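Local coordinates for single-stranded DNA-binding protein WHY3, chloroplastic (Arabidopsis thaliana, PDB 4KOQ), which binds single-stranded DNA in chloroplasts and nucleus, guarding the plastid genome against illegitimate recombination and, in the nucleus, repressing transcription of the kinesin gene KP1, at residues Val32-Glu35 with Ser36-Lys40; Gly76-Val79 with Ser80-Pro83; Ile137-Lys141 with Ala142-Val146. All blocks are in the same frame, centred on the assembly; numbering follows the deposited sequence.

Interaction 1: Val32-Glu35 with Ser36-Lys40; sequences VALE and SGAFK
Leu34 N gives its hydrogen to Ala38 O at 2.8 Å, an almost straight bond (168°) that closes the end of the β-hairpin formed by strands 20-33 and 39-56. The reversal is a type I turn from Leu34 to Gly37 followed by a G1 β-bulge. Both backbone polar atoms of Leu34 are used: its O also accepts Gly37 N at 2.8 Å, though this donor stands well above the carbonyl plane. Gly37 has a positive phi (103°), where any CB would be pressed against the preceding carbonyl oxygen, so glycine suits the site. Ser36 makes an ST turn: its OG, lying between the backbone N and the carbonyl carbon (chi1 73°), accepts Ala38 N at 3.3 Å. Further back, Val32 and Lys40 are an antiparallel hydrogen-bonded pair joined by two backbone bonds.

Leu34 CD1 lies 4.3 Å from Ala38 CB, a light apolar touch. On their outer side, Phe39 and Lys40 pair in parallel with a strand of a second subunit, which carries the sheet across the interface, and the Phe39 ring meets Phe9 of that subunit. Within the hairpin, Ala33 and Phe39 form a non-hydrogen-bonded pair. The small methyl leaves room for the ring, and Ala33 CB approaches it obliquely, 3.5 Å from Phe39 CE1.

Interaction 2: Gly76-Val79 with Ser80-Pro83; sequences GNLV and SLGP
Leu78 and Leu81 lie side by side and point the same way, Leu78 CD2 meeting Leu81 CD1 at 4.0 Å, where the chain leaves the C-terminal turn of helix 72-79. The other methyl of Leu81 serves a different neighbour: CD2 is 3.6 Å from Asn77 OD1, with the two side chains at a slant. Asn77 can meet it because its CG is anti to the backbone N (chi1 -152°), which brings the amide back toward the loop although its CB sets out away from it. One leucine therefore touches both a hydrocarbon branch and an amide oxygen. Both leucines also pack on Cys87 and Val109, as suits large aliphatic groups.

Ser80 folds back over the helix end. Its OG donates to Gly76 O at 2.9 Å, while its backbone N bonds Asn77 O at 3.2 Å, from above that carbonyl plane, and Gly76 O only weakly. Small serine fits here, since Ala145 of a second subunit packs against it. One water donates to both Leu78 O and Leu81 O. Late helical carbonyls, which commonly lack a regular donor four residues on, are thus served by a hydroxyl at Gly76 and by solvent at Leu78, so polar bonding continues where the backbone turns out of the helix.

Interaction 3: Ile137-Lys141 with Ala142-Val146; sequences IPITK and AEFAV
Thr140 and Glu143 exchange bonds in a capping box at the start of helix 141-158, with Thr140 as N-cap. The threonine OG1 lies between its own backbone N and carbonyl carbon (chi1 66°), which turns the hydroxyl toward the first helical turn; there it accepts Glu143 N at 3.1 Å. In return Glu143, whose CG is anti to its carbonyl carbon (chi1 -71°) and whose chain then runs extended, sends OE1 back to Thr140 N at 2.9 Å. That bond is nearly straight and meets the anti side of OE1, somewhat out of the carboxylate plane. OE1 has a second grip, a salt bridge from Lys17 NZ, a residue of region 17-22, which is probably required for binding single-stranded DNA. A carboxylate suits this place, since it can meet a backbone amide and an ammonium together, and the positive end of the helix dipole would be expected to steady its negative charge.

The regular helix bonds begin at once: Phe144 N reaches Thr140 O at 2.8 Å and Ala145 N reaches Lys141 O at 2.9 Å. On the inner side Ile139 CG2 lies 3.8 Å from Glu143 CB and 4.0 Å from Phe144 CB, near the plane of the Phe144 ring and at its edge. Lys141 extends fully the other way, to a salt bridge with Glu85 of the third subunit.

Strand 131-140 and the helix start almost at right angles (83° between the short segments), their axes 5.9 Å apart. Ile139 and Phe144 pack together on Phe120 of the adjacent strand 117-126, while Ile139 and Glu143 also cover Ile15 of strand 9-16, so side chains of the corner touch strands of both sheets.

In the fold
Interactions 2 and 3 are neighbours, with centres 13 Å apart, and touch where Phe144 CZ packs 3.8 Å from Leu78 O. Interaction 1 is remote: its centre is 35 Å from that of interaction 2 and 41 Å from that of interaction 3, at the end of a hairpin projecting from the body of the Whirly domain. All three take part in the homotetramer. Interactions 2 and 3 of different subunits face each other, Ala142 packing on Asn77 and Ala145 on Gly76 of the third subunit, with a weak hydrogen bond from Lys141 NZ to Ser80 O there. Through Lys17, interaction 3 also adjoins the probable DNA-binding region 17-22.

Interaction 1: Val32-Glu35 with Ser36-Lys40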
loop_
_atom_site.group_PDB
_atom_site.type_symbol
_atom_site.label_atom_id
_atom_site.label_comp_id
_atom_site.label_asym_id
_atom_site.label_seq_id
_atom_site.Cartn_x
_atom_site.Cartn_y
_atom_site.Cartn_z
ATOM N N VAL A 32 -12.219 23.003 -7.234
ATOM C CA VAL A 32 -13.034 24.212 -7.227
ATOM C C VAL A 32 -14.301 23.928 -6.448
ATOM O O VAL A 32 -14.750 22.790 -6.385
ATOM C CB VAL A 32 -13.371 24.693 -8.640
ATOM C CG1 VAL A 32 -12.087 24.969 -9.408
ATOM C CG2 VAL A 32 -14.233 23.682 -9.362
ATOM N N ALA A 33 -14.865 24.961 -5.832
ATOM C CA ALA A 33 -16.099 24.797 -5.072
ATOM C C ALA A 33 -17.286 24.956 -6.008
ATOM O O ALA A 33 -17.361 25.930 -6.751
ATOM C CB ALA A 33 -16.168 25.815 -3.945
ATOM N N LEU A 34 -18.200 23.987 -5.996
ATOM C CA LEU A 34 -19.422 24.083 -6.795
ATOM C C LEU A 34 -20.518 24.818 -6.013
ATOM O O LEU A 34 -20.419 24.979 -4.793
ATOM C CB LEU A 34 -19.904 22.689 -7.196
ATOM C CG LEU A 34 -18.851 21.844 -7.917
ATOM C CD1 LEU A 34 -19.405 20.475 -8.275
ATOM C CD2 LEU A 34 -18.346 22.580 -9.157
ATOM N N GLU A 35 -21.560 25.258 -6.714
ATOM C CA GLU A 35 -22.643 26.005 -6.071
ATOM C C GLU A 35 -23.251 25.210 -4.926
ATOM O O GLU A 35 -23.518 25.755 -3.857
ATOM C CB GLU A 35 -23.727 26.385 -7.085
ATOM C CG GLU A 35 -23.295 27.477 -8.054
ATOM C CD GLU A 35 -22.649 28.672 -7.355
ATOM O OE1 GLU A 35 -23.173 29.133 -6.310
ATOM O OE2 GLU A 35 -21.607 29.148 -7.854
ATOM N N SER A 36 -23.449 23.917 -5.158
ATOM C CA SER A 36 -24.002 23.016 -4.154
ATOM C C SER A 36 -23.121 22.897 -2.917
ATOM O O SER A 36 -23.587 22.463 -1.863
ATOM C CB SER A 36 -24.173 21.623 -4.753
ATOM O OG SER A 36 -22.904 21.003 -4.907
ATOM N N GLY A 37 -21.847 23.257 -3.042
ATOM C CA GLY A 37 -20.927 23.169 -1.921
ATOM C C GLY A 37 -19.992 21.974 -2.014
ATOM O O GLY A 37 -19.031 21.864 -1.252
ATOM N N ALA A 38 -20.295 21.065 -2.932
ATOM C CA ALA A 38 -19.381 19.992 -3.288
ATOM C C ALA A 38 -18.127 20.606 -3.910
ATOM O O ALA A 38 -18.141 21.758 -4.345
ATOM C CB ALA A 38 -20.040 19.069 -4.284
ATOM N N PHE A 39 -17.049 19.830 -3.963
ATOM C CA PHE A 39 -15.837 20.272 -4.638
ATOM C C PHE A 39 -15.516 19.333 -5.790
ATOM O O PHE A 39 -15.811 18.140 -5.743
ATOM C CB PHE A 39 -14.683 20.311 -3.655
ATOM C CG PHE A 39 -14.875 21.294 -2.565
ATOM C CD1 PHE A 39 -14.581 22.630 -2.764
ATOM C CD2 PHE A 39 -15.362 20.893 -1.333
ATOM C CE1 PHE A 39 -14.761 23.548 -1.746
ATOM C CE2 PHE A 39 -15.543 21.806 -0.316
ATOM C CZ PHE A 39 -15.242 23.132 -0.523
ATOM N N LYS A 40 -14.942 19.886 -6.843
ATOM C CA LYS A 40 -14.622 19.099 -8.012
ATOM C C LYS A 40 -13.137 19.224 -8.279
ATOM O O LYS A 40 -12.596 20.330 -8.269
ATOM C CB LYS A 40 -15.373 19.612 -9.218
ATOM C CG LYS A 40 -15.065 18.866 -10.496
ATOM C CD LYS A 40 -15.609 19.622 -11.698
ATOM C CE LYS A 40 -15.835 18.702 -12.889
ATOM N NZ LYS A 40 -16.980 17.768 -12.669
#

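Interaction 2: Gly76-Val79 with Ser80-Pro83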
loop_
_atom_site.group_PDB
_atom_site.type_symbol
_atom_site.label_atom_id
_atom_site.label_comp_id
_atom_site.label_asym_id
_atom_site.label_seq_id
_atom_site.Cartn_x
_atom_site.Cartn_y
_atom_site.Cartn_z
ATOM N N GLY A 76 3.205 6.487 -13.006
ATOM C CA GLY A 76 2.864 5.130 -13.344
ATOM C C GLY A 76 3.906 4.411 -14.192
ATOM O O GLY A 76 4.177 3.218 -13.994
ATOM N N ASN A 77 4.516 5.133 -15.120
ATOM C CA ASN A 77 5.583 4.539 -15.888
ATOM C C ASN A 77 6.736 4.089 -15.013
ATOM O O ASN A 77 7.261 3.001 -15.188
ATOM C CB ASN A 77 6.110 5.544 -16.875
ATOM C CG ASN A 77 6.690 4.890 -18.087
ATOM O OD1 ASN A 77 7.272 3.792 -18.024
ATOM N ND2 ASN A 77 6.470 5.506 -19.213
ATOM N N LEU A 78 7.128 4.951 -14.088
ATOM C CA LEU A 78 8.268 4.669 -13.212
ATOM C C LEU A 78 7.997 3.496 -12.319
ATOM O O LEU A 78 8.893 2.705 -12.058
ATOM C CB LEU A 78 8.627 5.895 -12.371
ATOM C CG LEU A 78 9.210 7.034 -13.199
ATOM C CD1 LEU A 78 9.539 8.201 -12.321
ATOM C CD2 LEU A 78 10.455 6.528 -13.870
ATOM N N VAL A 79 6.782 3.371 -11.788
ATOM C CA VAL A 79 6.524 2.271 -10.870
ATOM C C VAL A 79 6.317 0.938 -11.609
ATOM O O VAL A 79 6.227 -0.100 -10.976
ATOM C CB VAL A 79 5.278 2.481 -9.907
ATOM C CG1 VAL A 79 5.497 3.651 -8.978
ATOM C CG2 VAL A 79 4.010 2.607 -10.681
ATOM N N SER A 80 6.261 0.955 -12.925
ATOM C CA SER A 80 6.089 -0.290 -13.675
ATOM C C SER A 80 7.274 -0.631 -14.553
ATOM O O SER A 80 7.165 -1.507 -15.391
ATOM C CB SER A 80 4.831 -0.249 -14.549
ATOM O OG SER A 80 4.818 0.823 -15.432
ATOM N N LEU A 81 8.410 0.040 -14.374
ATOM C CA LEU A 81 9.547 -0.253 -15.235
ATOM C C LEU A 81 10.089 -1.662 -15.023
ATOM O O LEU A 81 10.349 -2.049 -13.910
ATOM C CB LEU A 81 10.673 0.727 -14.949
ATOM C CG LEU A 81 10.513 2.130 -15.476
ATOM C CD1 LEU A 81 11.747 2.969 -15.092
ATOM C CD2 LEU A 81 10.362 2.136 -17.021
ATOM N N GLY A 82 10.306 -2.394 -16.107
ATOM C CA GLY A 82 11.054 -3.634 -16.034
ATOM C C GLY A 82 12.521 -3.360 -15.717
ATOM O O GLY A 82 12.981 -2.238 -15.865
ATOM N N PRO A 83 13.263 -4.388 -15.295
ATOM C CA PRO A 83 14.680 -4.260 -14.919
ATOM C C PRO A 83 15.603 -3.761 -16.031
ATOM O O PRO A 83 16.639 -3.189 -15.714
ATOM C CB PRO A 83 15.077 -5.693 -14.536
ATOM C CG PRO A 83 13.809 -6.434 -14.382
ATOM C CD PRO A 83 12.813 -5.791 -15.269
HETATM O O HOH W 1 9.836 -0.100 -11.325
#

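Interaction 3: Ile137-Lys141 with Ala142-Val146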
loop_
_atom_site.group_PDB
_atom_site.type_symbol
_atom_site.label_atom_id
_atom_site.label_comp_id
_atom_site.label_asym_id
_atom_site.label_seq_id
_atom_site.Cartn_x
_atom_site.Cartn_y
_atom_site.Cartn_z
ATOM N N ILE A 137 22.014 11.912 -12.383
ATOM C CA ILE A 137 22.229 11.446 -11.018
ATOM C C ILE A 137 21.955 9.958 -10.973
ATOM O O ILE A 137 20.957 9.488 -11.489
ATOM C CB ILE A 137 21.415 12.237 -10.018
ATOM C CG1 ILE A 137 21.861 11.894 -8.580
ATOM C CG2 ILE A 137 19.932 11.979 -10.231
ATOM C CD1 ILE A 137 21.151 12.658 -7.478
ATOM N N PRO A 138 22.893 9.192 -10.436
ATOM C CA PRO A 138 22.660 7.762 -10.234
ATOM C C PRO A 138 21.880 7.489 -8.947
ATOM O O PRO A 138 22.091 8.148 -7.919
ATOM C CB PRO A 138 24.076 7.198 -10.096
ATOM C CG PRO A 138 24.848 8.317 -9.523
ATOM C CD PRO A 138 24.239 9.597 -10.019
ATOM N N ILE A 139 20.974 6.532 -9.038
ATOM C CA ILE A 139 20.044 6.187 -7.957
ATOM C C ILE A 139 20.266 4.693 -7.728
ATOM O O ILE A 139 20.113 3.907 -8.666
ATOM C CB ILE A 139 18.572 6.464 -8.451
ATOM C CG1 ILE A 139 18.394 7.934 -8.909
ATOM C CG2 ILE A 139 17.514 6.165 -7.418
ATOM C CD1 ILE A 139 18.664 8.939 -7.801
ATOM N N THR A 140 20.619 4.292 -6.517
ATOM C CA THR A 140 20.793 2.863 -6.216
ATOM C C THR A 140 19.484 2.132 -6.249
ATOM O O THR A 140 18.413 2.739 -6.135
ATOM C CB THR A 140 21.445 2.602 -4.835
ATOM O OG1 THR A 140 20.569 3.033 -3.782
ATOM C CG2 THR A 140 22.827 3.308 -4.706
ATOM N N LYS A 141 19.542 0.796 -6.329
ATOM C CA LYS A 141 18.330 -0.024 -6.268
ATOM C C LYS A 141 17.532 0.276 -4.978
ATOM O O LYS A 141 16.297 0.337 -5.021
ATOM C CB LYS A 141 18.702 -1.527 -6.346
ATOM C CG LYS A 141 17.551 -2.490 -6.253
ATOM C CD LYS A 141 18.088 -3.922 -6.326
ATOM C CE LYS A 141 17.008 -4.966 -6.193
ATOM N NZ LYS A 141 17.635 -6.313 -5.929
ATOM N N ALA A 142 18.235 0.451 -3.860
ATOM C CA ALA A 142 17.601 0.747 -2.566
ATOM C C ALA A 142 16.922 2.105 -2.564
ATOM O O ALA A 142 15.809 2.264 -2.084
ATOM C CB ALA A 142 18.621 0.698 -1.480
ATOM N N GLU A 143 17.584 3.100 -3.140
ATOM C CA GLU A 143 16.993 4.438 -3.237
ATOM C C GLU A 143 15.798 4.424 -4.181
ATOM O O GLU A 143 14.771 5.062 -3.926
ATOM C CB GLU A 143 18.054 5.468 -3.707
ATOM C CG GLU A 143 19.098 5.785 -2.667
ATOM C CD GLU A 143 20.400 6.369 -3.229
ATOM O OE1 GLU A 143 20.679 6.267 -4.449
ATOM O OE2 GLU A 143 21.140 6.948 -2.421
ATOM N N PHE A 144 15.899 3.683 -5.267
ATOM C CA PHE A 144 14.793 3.597 -6.201
ATOM C C PHE A 144 13.611 2.888 -5.541
ATOM O O PHE A 144 12.450 3.230 -5.781
ATOM C CB PHE A 144 15.221 2.938 -7.526
ATOM C CG PHE A 144 14.217 3.104 -8.624
ATOM C CD1 PHE A 144 14.025 4.349 -9.205
ATOM C CD2 PHE A 144 13.493 2.039 -9.089
ATOM C CE1 PHE A 144 13.053 4.523 -10.221
ATOM C CE2 PHE A 144 12.537 2.205 -10.116
ATOM C CZ PHE A 144 12.338 3.454 -10.669
ATOM N N ALA A 145 13.878 1.893 -4.694
ATOM C CA ALA A 145 12.794 1.206 -3.982
ATOM C C ALA A 145 12.003 2.136 -3.039
ATOM O O ALA A 145 10.771 1.981 -2.881
ATOM C CB ALA A 145 13.347 -0.030 -3.159
ATOM N N VAL A 146 12.713 3.063 -2.416
ATOM C CA VAL A 146 12.105 4.083 -1.577
ATOM C C VAL A 146 11.165 4.900 -2.470
ATOM O O VAL A 146 10.020 5.168 -2.098
ATOM C CB VAL A 146 13.134 5.000 -0.957
ATOM C CG1 VAL A 146 12.473 6.186 -0.218
ATOM C CG2 VAL A 146 13.999 4.226 0.038
#